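Local structure of probable aminotransferase (Pseudomonas aeruginosa, 5YKR) at residues T14-E19 with I409-H414. The protein is a probable class-III aminotransferase of the pyridoxal-phosphate-dependent family, assembled from two copies of the same chain. Sequence-based numbering, arbitrary orientation.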
loop_
_atom_site.group_PDB
_atom_site.type_symbol
_atom_site.label_atom_id
_atom_site.label_comp_id
_atom_site.label_asym_id
_atom_site.label_seq_id
_atom_site.Cartn_x
_atom_site.Cartn_y
_atom_site.Cartn_z
ATOM N N THR A 14 -7.680 -30.369 -25.236
ATOM C CA THR A 14 -8.088 -31.676 -24.728
ATOM C C THR A 14 -7.429 -31.980 -23.369
ATOM O O THR A 14 -8.099 -32.397 -22.421
ATOM C CB THR A 14 -7.756 -32.788 -25.747
ATOM O OG1 THR A 14 -8.518 -32.534 -26.928
ATOM C CG2 THR A 14 -8.114 -34.179 -25.223
ATOM N N LEU A 15 -6.137 -31.771 -23.294
ATOM C CA LEU A 15 -5.405 -31.981 -22.045
ATOM C C LEU A 15 -5.892 -31.048 -20.979
ATOM O O LEU A 15 -6.078 -31.463 -19.865
ATOM C CB LEU A 15 -3.893 -31.818 -22.273
ATOM C CG LEU A 15 -3.025 -32.068 -21.025
ATOM C CD1 LEU A 15 -3.304 -33.426 -20.443
ATOM C CD2 LEU A 15 -1.567 -31.875 -21.338
ATOM N N PHE A 16 -6.130 -29.792 -21.348
ATOM C CA PHE A 16 -6.561 -28.793 -20.376
ATOM C C PHE A 16 -7.901 -29.178 -19.785
ATOM O O PHE A 16 -8.083 -29.127 -18.593
ATOM C CB PHE A 16 -6.601 -27.407 -21.007
ATOM C CG PHE A 16 -6.884 -26.271 -20.035
ATOM C CD1 PHE A 16 -6.224 -26.175 -18.829
ATOM C CD2 PHE A 16 -7.771 -25.236 -20.384
ATOM C CE1 PHE A 16 -6.485 -25.113 -17.962
ATOM C CE2 PHE A 16 -8.019 -24.191 -19.512
ATOM C CZ PHE A 16 -7.373 -24.128 -18.312
ATOM N N LYS A 17 -8.861 -29.548 -20.631
ATOM C CA LYS A 17 -10.164 -30.002 -20.107
ATOM C C LYS A 17 -10.056 -31.205 -19.165
ATOM O O LYS A 17 -10.733 -31.254 -18.154
ATOM C CB LYS A 17 -11.097 -30.366 -21.251
ATOM C CG LYS A 17 -12.051 -29.282 -21.660
ATOM C CD LYS A 17 -12.969 -29.798 -22.784
ATOM C CE LYS A 17 -13.863 -30.973 -22.355
ATOM N NZ LYS A 17 -15.328 -30.707 -22.418
ATOM N N ARG A 18 -9.238 -32.182 -19.524
ATOM C CA ARG A 18 -9.006 -33.341 -18.655
ATOM C C ARG A 18 -8.403 -32.898 -17.319
ATOM O O ARG A 18 -8.810 -33.374 -16.269
ATOM C CB ARG A 18 -8.068 -34.351 -19.342
ATOM C CG ARG A 18 -7.952 -35.663 -18.593
ATOM C CD ARG A 18 -7.044 -36.651 -19.343
ATOM N NE ARG A 18 -5.597 -36.349 -19.459
ATOM C CZ ARG A 18 -4.741 -36.127 -18.448
ATOM N NH1 ARG A 18 -5.144 -36.051 -17.207
ATOM N NH2 ARG A 18 -3.456 -35.917 -18.695
ATOM N N GLU A 19 -7.464 -31.960 -17.361
ATOM C CA GLU A 19 -6.791 -31.500 -16.137
ATOM C C GLU A 19 -7.742 -30.644 -15.276
ATOM O O GLU A 19 -7.663 -30.648 -14.048
ATOM C CB GLU A 19 -5.495 -30.761 -16.491
ATOM C CG GLU A 19 -4.416 -31.691 -17.050
ATOM C CD GLU A 19 -4.003 -32.769 -16.081
ATOM O OE1 GLU A 19 -3.799 -32.462 -14.907
ATOM O OE2 GLU A 19 -3.877 -33.947 -16.492
ATOM N N ILE A 409 -2.034 -22.223 -23.483
ATOM C CA ILE A 409 -0.861 -23.073 -23.286
ATOM C C ILE A 409 -0.341 -22.860 -21.859
ATOM O O ILE A 409 -0.059 -23.827 -21.130
ATOM C CB ILE A 409 0.242 -22.807 -24.318
ATOM C CG1 ILE A 409 -0.249 -23.186 -25.729
ATOM C CG2 ILE A 409 1.511 -23.539 -23.920
ATOM C CD1 ILE A 409 0.637 -22.627 -26.839
ATOM N N GLU A 410 -0.252 -21.593 -21.445
ATOM C CA GLU A 410 0.186 -21.284 -20.086
ATOM C C GLU A 410 -0.671 -21.932 -19.000
ATOM O O GLU A 410 -0.155 -22.568 -18.079
ATOM C CB GLU A 410 0.265 -19.781 -19.901
ATOM C CG GLU A 410 1.375 -19.148 -20.714
ATOM C CD GLU A 410 1.328 -17.620 -20.742
ATOM O OE1 GLU A 410 0.860 -16.994 -19.776
ATOM O OE2 GLU A 410 1.856 -17.063 -21.733
ATOM N N ALA A 411 -1.993 -21.832 -19.140
ATOM C CA ALA A 411 -2.889 -22.437 -18.173
ATOM C C ALA A 411 -2.729 -23.956 -18.129
ATOM O O ALA A 411 -2.706 -24.551 -17.064
ATOM C CB ALA A 411 -4.327 -22.046 -18.459
ATOM N N CYS A 412 -2.623 -24.579 -19.297
ATOM C CA CYS A 412 -2.452 -26.013 -19.342
ATOM C C CYS A 412 -1.178 -26.506 -18.664
ATOM O O CYS A 412 -1.234 -27.437 -17.876
ATOM C CB CYS A 412 -2.515 -26.485 -20.775
ATOM S SG CYS A 412 -2.559 -28.281 -20.985
ATOM N N LEU A 413 -0.044 -25.878 -18.951
ATOM C CA LEU A 413 1.212 -26.273 -18.326
ATOM C C LEU A 413 1.139 -26.058 -16.828
ATOM O O LEU A 413 1.556 -26.905 -16.052
ATOM C CB LEU A 413 2.379 -25.470 -18.924
ATOM C CG LEU A 413 2.769 -25.692 -20.401
ATOM C CD1 LEU A 413 3.965 -24.847 -20.783
ATOM C CD2 LEU A 413 2.983 -27.123 -20.673
ATOM N N HIS A 414 0.618 -24.896 -16.420
ATOM C CA HIS A 414 0.536 -24.599 -15.006
ATOM C C HIS A 414 -0.371 -25.572 -14.266
ATOM O O HIS A 414 -0.030 -26.021 -13.162
ATOM C CB HIS A 414 0.029 -23.192 -14.754
ATOM C CG HIS A 414 1.014 -22.094 -15.021
ATOM N ND1 HIS A 414 1.430 -21.692 -16.271
ATOM C CD2 HIS A 414 1.629 -21.251 -14.156
ATOM C CE1 HIS A 414 2.294 -20.688 -16.152
ATOM N NE2 HIS A 414 2.415 -20.393 -14.885
#
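L15 and F16 meet A411 and C412 in an apolar helix-to-helix contact that joins the N-terminal helix 9-26 to helix 407-418 near the C-terminal end of the chain. The axes of the two segments approach to 9.3 Å, their N-to-C directions 46° apart, with F16 and C412 at the point where the backbones come nearest. C412 meets both L15 and F16. Its thiol, swung anti to the backbone N (chi1 -171°), lies along the isobutyl group of L15, with SG 3.7 Å from L15 CD2, and F16 CB approaches the same sulfur from 4.1 Å. The phenyl ring of F16 reaches across the second helix at an oblique tilt: CD1 lies 3.8 Å from C412 CA, while CZ ends 3.7 Å from the methyl CB of A411. No hydrogen bond crosses between the two segments; the direct contact is apolar, with L15, F16 and C412 buried. Next to this apolar patch the buried carboxylate of E19 is held by salt bridges with R18 (OE2 to NH1, 2.6 Å) and with R420, just beyond helix 407-418. L15 also packs on E455 and L456 of helix 439-456, and F16 and A411 touch P316 and G317 of the second subunit, respectively. The contact thus packs the N-terminal helix against the C-terminal part of a class-III aminotransferase-family chain, where the second subunit also packs.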